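Local structure of glutamate receptor IIB (Drosophila melanogaster, 4WXJ) at residues Val13-Gly18 and Phe58-Val63; Pro112-Gly117 and Lys224-Ala229; Thr144-Ala149 and Lys173-Thr178. The protein probably forms part of a glutamate-gated ion channel in the postsynaptic muscle membrane, and this construct is its ligand-binding domain with glutamate bound. All coordinates share one frame; numbering follows the deposited sequence. Where two conformers were deposited one is given.

Contact 1: Val13-Gly18 and Phe58-Val63; sequences VATRVG and FNFEPV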
loop_
_atom_site.group_PDB
_atom_site.type_symbol
_atom_site.label_atom_id
_atom_site.label_comp_id
_atom_site.label_asym_id
_atom_site.label_seq_id
_atom_site.Cartn_x
_atom_site.Cartn_y
_atom_site.Cartn_z
ATOM N N VAL A 13 16.706 2.192 5.678
ATOM C CA VAL A 13 15.472 2.081 4.906
ATOM C C VAL A 13 14.386 1.377 5.710
ATOM O O VAL A 13 14.440 0.165 5.918
ATOM C CB VAL A 13 15.700 1.314 3.585
ATOM C CG1 VAL A 13 14.398 1.202 2.793
ATOM C CG2 VAL A 13 16.771 2.001 2.751
ATOM N N ALA A 14 13.396 2.144 6.153
ATOM C CA ALA A 14 12.263 1.584 6.874
ATOM C C ALA A 14 11.250 1.016 5.886
ATOM O O ALA A 14 10.900 1.663 4.901
ATOM C CB ALA A 14 11.615 2.637 7.757
ATOM N N THR A 15 10.787 -0.199 6.150
ATOM C CA THR A 15 9.790 -0.835 5.302
ATOM C C THR A 15 8.893 -1.732 6.142
ATOM O O THR A 15 8.969 -1.722 7.372
ATOM C CB THR A 15 10.447 -1.659 4.174
ATOM O OG1 THR A 15 9.436 -2.206 3.317
ATOM C CG2 THR A 15 11.297 -2.786 4.744
ATOM N N ARG A 16 8.036 -2.493 5.471
ATOM C CA ARG A 16 7.165 -3.449 6.141
ATOM C C ARG A 16 7.084 -4.719 5.310
ATOM O O ARG A 16 7.260 -4.685 4.092
ATOM C CB ARG A 16 5.767 -2.860 6.361
ATOM C CG ARG A 16 4.986 -2.609 5.077
ATOM C CD ARG A 16 3.619 -2.000 5.363
ATOM N NE ARG A 16 2.802 -2.852 6.226
ATOM C CZ ARG A 16 2.076 -3.884 5.802
ATOM N NH1 ARG A 16 2.055 -4.213 4.516
ATOM N NH2 ARG A 16 1.368 -4.594 6.670
ATOM N N VAL A 17 6.823 -5.839 5.972
ATOM C CA VAL A 17 6.726 -7.121 5.287
ATOM C C VAL A 17 5.374 -7.252 4.603
ATOM O O VAL A 17 4.328 -7.205 5.248
ATOM C CB VAL A 17 6.938 -8.292 6.262
ATOM C CG1 VAL A 17 6.717 -9.629 5.560
ATOM C CG2 VAL A 17 8.339 -8.228 6.859
ATOM N N GLY A 18 5.405 -7.420 3.287
ATOM C CA GLY A 18 4.193 -7.547 2.503
ATOM C C GLY A 18 4.526 -7.697 1.036
ATOM O O GLY A 18 5.117 -6.804 0.428
ATOM N N PHE A 58 22.823 1.502 1.854
ATOM C CA PHE A 58 21.560 1.439 2.575
ATOM C C PHE A 58 21.430 0.171 3.404
ATOM O O PHE A 58 22.072 -0.841 3.125
ATOM C CB PHE A 58 20.386 1.532 1.597
ATOM C CG PHE A 58 20.351 0.421 0.591
ATOM C CD1 PHE A 58 19.684 -0.761 0.866
ATOM C CD2 PHE A 58 20.993 0.554 -0.629
ATOM C CE1 PHE A 58 19.656 -1.787 -0.058
ATOM C CE2 PHE A 58 20.967 -0.468 -1.558
ATOM C CZ PHE A 58 20.297 -1.641 -1.272
ATOM N N ASN A 59 20.583 0.248 4.424
ATOM C CA ASN A 59 20.281 -0.886 5.279
ATOM C C ASN A 59 18.777 -1.000 5.494
ATOM O O ASN A 59 18.143 -0.071 5.995
ATOM C CB ASN A 59 21.001 -0.746 6.621
ATOM C CG ASN A 59 20.698 -1.887 7.568
ATOM O OD1 ASN A 59 20.516 -3.029 7.145
ATOM N ND2 ASN A 59 20.638 -1.582 8.859
ATOM N N PHE A 60 18.205 -2.134 5.103
ATOM C CA PHE A 60 16.783 -2.375 5.306
ATOM C C PHE A 60 16.485 -2.687 6.766
ATOM O O PHE A 60 17.095 -3.579 7.358
ATOM C CB PHE A 60 16.293 -3.525 4.425
ATOM C CG PHE A 60 16.058 -3.137 2.996
ATOM C CD1 PHE A 60 14.942 -2.397 2.641
ATOM C CD2 PHE A 60 16.944 -3.520 2.005
ATOM C CE1 PHE A 60 14.720 -2.039 1.323
ATOM C CE2 PHE A 60 16.724 -3.166 0.687
ATOM C CZ PHE A 60 15.612 -2.426 0.348
ATOM N N GLU A 61 15.545 -1.940 7.339
ATOM C CA GLU A 61 15.058 -2.198 8.689
ATOM C C GLU A 61 13.532 -2.238 8.697
ATOM O O GLU A 61 12.887 -1.204 8.865
ATOM C CB GLU A 61 15.559 -1.132 9.666
ATOM C CG GLU A 61 17.065 -1.152 9.880
ATOM C CD GLU A 61 17.496 -0.342 11.088
ATOM O OE1 GLU A 61 16.635 0.320 11.704
ATOM O OE2 GLU A 61 18.698 -0.371 11.424
ATOM N N PRO A 62 12.947 -3.430 8.497
ATOM C CA PRO A 62 11.485 -3.525 8.569
ATOM C C PRO A 62 10.957 -3.116 9.942
ATOM O O PRO A 62 11.461 -3.590 10.960
ATOM C CB PRO A 62 11.210 -5.008 8.280
ATOM C CG PRO A 62 12.506 -5.704 8.496
ATOM C CD PRO A 62 13.564 -4.718 8.143
ATOM N N VAL A 63 9.957 -2.240 9.961
ATOM C CA VAL A 63 9.444 -1.683 11.210
ATOM C C VAL A 63 8.837 -2.757 12.109
ATOM O O VAL A 63 8.257 -3.733 11.629
ATOM C CB VAL A 63 8.386 -0.587 10.943
ATOM C CG1 VAL A 63 9.004 0.555 10.159
ATOM C CG2 VAL A 63 7.181 -1.156 10.205
#

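Contact 2: Pro112-Gly117 and Lys224-Ala229; sequences PFMQLG and KHYGIA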
loop_
_atom_site.group_PDB
_atom_site.type_symbol
_atom_site.label_atom_id
_atom_site.label_comp_id
_atom_site.label_asym_id
_atom_site.label_seq_id
_atom_site.Cartn_x
_atom_site.Cartn_y
_atom_site.Cartn_z
ATOM N N PRO A 112 6.217 10.417 -7.246
ATOM C CA PRO A 112 5.745 9.030 -7.163
ATOM C C PRO A 112 6.491 8.082 -8.096
ATOM O O PRO A 112 6.952 8.512 -9.153
ATOM C CB PRO A 112 4.274 9.132 -7.577
ATOM C CG PRO A 112 3.908 10.567 -7.396
ATOM C CD PRO A 112 5.156 11.336 -7.688
ATOM N N PHE A 113 6.604 6.814 -7.703
ATOM C CA PHE A 113 7.187 5.791 -8.569
ATOM C C PHE A 113 6.116 4.851 -9.117
ATOM O O PHE A 113 6.411 3.964 -9.917
ATOM C CB PHE A 113 8.265 4.991 -7.822
ATOM C CG PHE A 113 7.766 4.266 -6.601
ATOM C CD1 PHE A 113 7.189 3.011 -6.706
ATOM C CD2 PHE A 113 7.904 4.830 -5.342
ATOM C CE1 PHE A 113 6.743 2.340 -5.582
ATOM C CE2 PHE A 113 7.461 4.165 -4.215
ATOM C CZ PHE A 113 6.879 2.918 -4.334
ATOM N N MET A 114 4.873 5.054 -8.693
ATOM C CA MET A 114 3.764 4.239 -9.178
ATOM C C MET A 114 2.435 4.961 -8.995
ATOM O O MET A 114 2.184 5.572 -7.953
ATOM C CB MET A 114 3.737 2.892 -8.453
ATOM C CG MET A 114 2.863 1.839 -9.123
ATOM S SD MET A 114 2.962 0.214 -8.336
ATOM C CE MET A 114 4.677 -0.216 -8.616
ATOM N N GLN A 115 1.594 4.899 -10.023
ATOM C CA GLN A 115 0.245 5.443 -9.956
ATOM C C GLN A 115 -0.736 4.279 -9.926
ATOM O O GLN A 115 -0.468 3.216 -10.488
ATOM C CB GLN A 115 -0.042 6.377 -11.139
ATOM C CG GLN A 115 0.114 5.736 -12.505
ATOM C CD GLN A 115 -0.191 6.700 -13.642
ATOM O OE1 GLN A 115 0.197 7.867 -13.601
ATOM N NE2 GLN A 115 -0.891 6.214 -14.659
ATOM N N LEU A 116 -1.865 4.482 -9.259
ATOM C CA LEU A 116 -2.814 3.407 -9.016
ATOM C C LEU A 116 -4.204 3.959 -8.725
ATOM O O LEU A 116 -4.427 5.171 -8.751
ATOM C CB LEU A 116 -2.340 2.542 -7.843
ATOM C CG LEU A 116 -1.996 3.327 -6.576
ATOM C CD1 LEU A 116 -2.495 2.613 -5.331
ATOM C CD2 LEU A 116 -0.494 3.562 -6.489
ATOM N N GLY A 117 -5.133 3.052 -8.443
ATOM C CA GLY A 117 -6.470 3.421 -8.032
ATOM C C GLY A 117 -6.973 2.473 -6.962
ATOM O O GLY A 117 -6.206 1.688 -6.402
ATOM N N LYS A 224 -4.464 7.571 -6.957
ATOM C CA LYS A 224 -3.520 7.461 -5.851
ATOM C C LYS A 224 -2.104 7.209 -6.364
ATOM O O LYS A 224 -1.915 6.766 -7.496
ATOM C CB LYS A 224 -3.955 6.348 -4.894
ATOM C CG LYS A 224 -5.392 6.484 -4.393
ATOM C CD LYS A 224 -5.641 7.811 -3.670
ATOM C CE LYS A 224 -7.126 8.040 -3.414
ATOM N NZ LYS A 224 -7.415 9.458 -3.052
ATOM N N HIS A 225 -1.119 7.501 -5.517
ATOM C CA HIS A 225 0.287 7.396 -5.893
ATOM C C HIS A 225 1.122 6.780 -4.777
ATOM O O HIS A 225 0.903 7.072 -3.601
ATOM C CB HIS A 225 0.865 8.775 -6.233
ATOM C CG HIS A 225 -0.024 9.623 -7.093
ATOM N ND1 HIS A 225 -0.049 9.518 -8.461
ATOM C CD2 HIS A 225 -0.903 10.601 -6.765
ATOM C CE1 HIS A 225 -0.919 10.391 -8.951
ATOM N NE2 HIS A 225 -1.445 11.058 -7.947
ATOM N N TYR A 226 2.082 5.938 -5.156
ATOM C CA TYR A 226 3.107 5.468 -4.228
ATOM C C TYR A 226 4.333 6.360 -4.329
ATOM O O TYR A 226 4.800 6.659 -5.429
ATOM C CB TYR A 226 3.517 4.023 -4.518
ATOM C CG TYR A 226 2.443 2.981 -4.304
ATOM C CD1 TYR A 226 1.360 3.215 -3.466
ATOM C CD2 TYR A 226 2.523 1.752 -4.941
ATOM C CE1 TYR A 226 0.386 2.251 -3.277
ATOM C CE2 TYR A 226 1.558 0.786 -4.756
ATOM C CZ TYR A 226 0.493 1.040 -3.926
ATOM O OH TYR A 226 -0.466 0.071 -3.745
ATOM N N GLY A 227 4.859 6.766 -3.178
ATOM C CA GLY A 227 6.054 7.585 -3.125
ATOM C C GLY A 227 6.994 7.112 -2.034
ATOM O O GLY A 227 6.569 6.484 -1.063
ATOM N N ILE A 228 8.278 7.403 -2.202
ATOM C CA ILE A 228 9.254 7.139 -1.157
ATOM C C ILE A 228 9.166 8.245 -0.118
ATOM O O ILE A 228 9.260 9.428 -0.448
ATOM C CB ILE A 228 10.687 7.050 -1.717
ATOM C CG1 ILE A 228 10.817 5.821 -2.623
ATOM C CG2 ILE A 228 11.703 6.990 -0.571
ATOM C CD1 ILE A 228 12.188 5.646 -3.259
ATOM N N ALA A 229 8.980 7.856 1.138
ATOM C CA ALA A 229 8.867 8.815 2.227
ATOM C C ALA A 229 10.245 9.159 2.786
ATOM O O ALA A 229 11.080 8.276 2.985
ATOM C CB ALA A 229 7.971 8.266 3.325
#

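Contact 3: Thr144-Ala149 and Lys173-Thr178; sequences TIRGGA and KPDAFT. With GLU (glutamic acid), chain C.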
loop_
_atom_site.group_PDB
_atom_site.type_symbol
_atom_site.label_atom_id
_atom_site.label_comp_id
_atom_site.label_asym_id
_atom_site.label_seq_id
_atom_site.Cartn_x
_atom_site.Cartn_y
_atom_site.Cartn_z
ATOM N N THR A 144 -11.848 -2.147 4.698
ATOM C CA THR A 144 -10.513 -1.783 4.233
ATOM C C THR A 144 -9.472 -2.083 5.304
ATOM O O THR A 144 -9.799 -2.558 6.390
ATOM C CB THR A 144 -10.420 -0.279 3.876
ATOM O OG1 THR A 144 -10.550 0.508 5.068
ATOM C CG2 THR A 144 -11.502 0.118 2.889
ATOM N N ILE A 145 -8.214 -1.790 4.995
ATOM C CA ILE A 145 -7.158 -1.863 5.990
ATOM C C ILE A 145 -7.349 -0.737 6.998
ATOM O O ILE A 145 -7.564 0.415 6.623
ATOM C CB ILE A 145 -5.768 -1.769 5.350
ATOM C CG1 ILE A 145 -5.509 -3.015 4.503
ATOM C CG2 ILE A 145 -4.685 -1.632 6.421
ATOM C CD1 ILE A 145 -4.319 -2.895 3.580
ATOM N N ARG A 146 -7.258 -1.084 8.276
ATOM C CA ARG A 146 -7.448 -0.131 9.360
ATOM C C ARG A 146 -6.387 0.965 9.322
ATOM O O ARG A 146 -5.193 0.685 9.409
ATOM C CB ARG A 146 -7.409 -0.867 10.701
ATOM C CG ARG A 146 -7.713 -0.004 11.915
ATOM C CD ARG A 146 -7.734 -0.834 13.195
ATOM N NE ARG A 146 -8.664 -1.961 13.104
ATOM C CZ ARG A 146 -8.324 -3.215 12.808
ATOM N NH1 ARG A 146 -7.060 -3.548 12.572
ATOM N NH2 ARG A 146 -9.261 -4.150 12.751
ATOM N N GLY A 147 -6.827 2.213 9.185
ATOM C CA GLY A 147 -5.912 3.338 9.163
ATOM C C GLY A 147 -5.089 3.439 7.890
ATOM O O GLY A 147 -4.145 4.227 7.821
ATOM N N GLY A 148 -5.443 2.647 6.881
ATOM C CA GLY A 148 -4.736 2.667 5.612
ATOM C C GLY A 148 -5.192 3.814 4.729
ATOM O O GLY A 148 -6.097 4.563 5.093
ATOM N N ALA A 149 -4.571 3.950 3.563
ATOM C CA ALA A 149 -4.880 5.056 2.662
ATOM C C ALA A 149 -6.243 4.890 1.992
ATOM O O ALA A 149 -6.874 5.876 1.614
ATOM C CB ALA A 149 -3.797 5.191 1.608
ATOM N N LYS A 173 -21.028 -5.339 11.807
ATOM C CA LYS A 173 -20.617 -6.268 12.854
ATOM C C LYS A 173 -20.389 -7.638 12.217
ATOM O O LYS A 173 -21.272 -8.141 11.521
ATOM C CB LYS A 173 -21.677 -6.371 13.955
ATOM C CG LYS A 173 -21.960 -5.075 14.698
ATOM C CD LYS A 173 -22.820 -5.340 15.928
ATOM C CE LYS A 173 -23.133 -4.066 16.694
ATOM N NZ LYS A 173 -24.165 -3.236 16.013
ATOM N N PRO A 174 -19.214 -8.253 12.444
ATOM C CA PRO A 174 -18.084 -7.798 13.262
ATOM C C PRO A 174 -17.274 -6.699 12.580
ATOM O O PRO A 174 -17.686 -6.201 11.531
ATOM C CB PRO A 174 -17.248 -9.069 13.431
ATOM C CG PRO A 174 -17.496 -9.830 12.180
ATOM C CD PRO A 174 -18.933 -9.555 11.811
ATOM N N ASP A 175 -16.145 -6.331 13.180
ATOM C CA ASP A 175 -15.274 -5.292 12.642
ATOM C C ASP A 175 -14.984 -5.532 11.164
ATOM O O ASP A 175 -14.518 -6.604 10.780
ATOM C CB ASP A 175 -13.966 -5.236 13.436
ATOM C CG ASP A 175 -12.995 -4.208 12.893
ATOM O OD1 ASP A 175 -13.447 -3.208 12.297
ATOM O OD2 ASP A 175 -11.774 -4.398 13.069
ATOM N N ALA A 176 -15.274 -4.531 10.340
ATOM C CA ALA A 176 -15.125 -4.662 8.896
ATOM C C ALA A 176 -13.682 -4.439 8.456
ATOM O O ALA A 176 -13.305 -4.810 7.345
ATOM C CB ALA A 176 -16.050 -3.687 8.181
ATOM N N PHE A 177 -12.873 -3.847 9.330
ATOM C CA PHE A 177 -11.503 -3.488 8.980
ATOM C C PHE A 177 -10.506 -4.609 9.277
ATOM O O PHE A 177 -10.767 -5.483 10.104
ATOM C CB PHE A 177 -11.098 -2.214 9.717
ATOM C CG PHE A 177 -11.978 -1.037 9.406
ATOM C CD1 PHE A 177 -11.696 -0.209 8.335
ATOM C CD2 PHE A 177 -13.095 -0.767 10.179
ATOM C CE1 PHE A 177 -12.506 0.872 8.042
ATOM C CE2 PHE A 177 -13.909 0.311 9.893
ATOM C CZ PHE A 177 -13.614 1.133 8.823
ATOM N N THR A 178 -9.365 -4.566 8.590
ATOM C CA THR A 178 -8.322 -5.583 8.720
ATOM C C THR A 178 -6.965 -4.927 8.968
ATOM O O THR A 178 -6.819 -3.715 8.814
ATOM C CB THR A 178 -8.231 -6.459 7.461
ATOM O OG1 THR A 178 -7.776 -5.665 6.358
ATOM C CG2 THR A 178 -9.588 -7.063 7.125
HETATM N N GLU C . -0.962 1.753 0.346
HETATM C CA GLU C . -1.909 1.982 1.472
HETATM C C GLU C . -1.294 2.924 2.500
HETATM O O GLU C . -0.231 3.498 2.258
HETATM C CB GLU C . -2.289 0.654 2.122
HETATM C CG GLU C . -3.221 -0.212 1.288
HETATM C CD GLU C . -4.685 0.198 1.389
HETATM O OE1 GLU C . -5.500 -0.334 0.606
HETATM O OE2 GLU C . -5.028 1.043 2.247
HETATM O OXT GLU C . -1.837 3.138 3.585
#

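Contact 1: Val13-Gly18 and Phe58-Val63
The Phe60 ring lies alongside Val13, both pointing the same way off the sheet, and methyl CG1 of Val13 comes in obliquely to touch ring atom CE1 of Phe60 at 3.6 Å. Thr15 CG2 slants towards the same ring more loosely, 4.2 Å from Phe60 CD1. Towards Phe58 it is the other methyl that reaches across: Val13 CG2 lies 3.8 Å from Phe58 CB and only oblique to the ring beyond it. With CG1 anti to the backbone N (chi1 180°), Val13 spreads its two methyls between the two phenylalanines. Phe60 also meets the Phe22 ring, and Phe58 makes an edge-to-face pair with Tyr48. Underneath, the strands run parallel: Val13 N gives to Asn59 O (2.7 Å), Glu61 N to Val13 O (2.8 Å) and Val63 N to Thr15 O (2.8 Å). Thr15 OG1 is hydrogen-bonded to Ile94 O, outside this strand pair. On the face opposite Val13, Ala14 CB meets Val63 CG1 at 4.1 Å. The two strands belong to a beta-alpha-beta crossover, strand 10-15 and edge strand 57-62 joined by way of helix 42-54, which packs on the two phenylalanines, while helix 80-86 packs on Ala14 and Val63.

Contact 2: Pro112-Gly117 and Lys224-Ala229
Antiparallel pairing joins strand 114-117 to strand 224-229 at 146°: Leu116 and Lys224 bond both ways (Leu116 N to Lys224 O 2.9 Å), Tyr226 N gives to Met114 O, and where segment 112-117 turns a corner at Phe113, Phe113 N gives to Tyr226 O at 2.9 Å. In the periplasmic-binding-protein type fold of these receptors, long strands of this kind, here parts of 108-123 and 214-230, run between the two lobes beside the cleft.

Tyr226 carries the contact. Methyl CD2 of Leu116 sits squarely over the centre of its ring, a CH-pi contact with the carbon 3.5 Å from the Tyr226 centroid and only 7° off the normal, while the sister methyl CD1 reaches Tyr226 CE1 at 3.6 Å. The Leu116 side chain crosses the tyrosine at about a right angle, and the setting of its CG between backbone N and carbonyl carbon (chi1 52°) tips both methyls over towards the tyrosine. Met114 runs beside Tyr226, pointing the same way, and makes an oblique Met-aromatic contact, SD lying 3.8 Å from Tyr226 CD2.

The base of the tyrosine is held as well. Tyr226 CB stands over one face of the Phe113 ring, 3.5 Å from CZ of Phe113, and that ring goes on to Ile228 and to Ile244 of helix 237-250. On the face that carries Gln115 and His225, the His225 side chain lies alongside Pro112 at the corner, their CB atoms 3.7 Å apart. Flanked by Leu116 and Met114, the Tyr226 ring borders the bound glutamate, and its OH is hydrogen-bonded to both Glu200 OE1 and Thr202 OG1.

Contact 3: Thr144-Ala149 and Lys173-Thr178
A type II beta turn from Ile145 to Gly148 leads into helix 149-155 at the glutamate site, and its opening residues are pinned to the loop at Thr178. Thr178 bonds on both sides of Ile145: its N gives to Thr144 O at 3.0 Å, and its O takes Arg146 N at 2.7 Å in a nearly straight bond (175°). Gly148 N closes the turn on Ile145 O, and Gly148 itself is the N-cap.

Ile145 stands between the loop and the ligand. CG1 is anti to the carbonyl carbon (chi1 -67°) and the chain runs on extended, which brings CD1 to 3.7 Å from glutamate CG, while CG2 rests 3.8 Å from Thr178 O. With an alanine here those branches would be missing, and the ligand's CG methylene would probably lose its apolar neighbour on this side and be freer to shift.

Further out, OG1 of Thr144 lies at the edge of the Phe177 ring, 3.5 Å from Phe177 CD1, though its hydrogen bond is with Ser151 OG. Asp175 makes an Asx turn, OD1 accepting Phe177 N from well above the carboxylate plane. Its OD2 lies in the guanidinium plane of Arg146, close to NH2, at the exposed end of the contact; since that arginine has two conformers and this salt bridge looks too short, its detail is doubtful.

At the other end Ala149 N gives to OXT of the glutamate alpha-carboxylate at 2.9 Å, a bent bond (134°). The ligand is also hydrogen-bonded to Thr150 OG1, Arg103, Asp96 O, Thr98 OG1 and Glu200. With its alpha-carboxylate at the N-terminal end of helix 149-155, glutamate faces the helix's amide end, which would probably help, together with Arg103, to balance its negative charge.

The three contacts grow less regular from contact 1 to contact 3. Contact 1 is the most buried, a parallel strand pair within one sheet, held by backbone bonds and aliphatic-on-aromatic packing. Contact 2 is partly buried and antiparallel, with aromatic packing on one face and more exposed side chains, Gln115 and His225, on the other. Contact 3, nested in the chain loop that contact 2 closes, joins two irregular loops and ranges from a doubtful ion pair at the exposed end to a ligand bond at the other. Contacts 1 and 2 both lean on helix 42-54. Contacts 2 and 3 border the same glutamate, from Tyr226 and from Ile145 and Ala149, though their centres are about 21 Å apart.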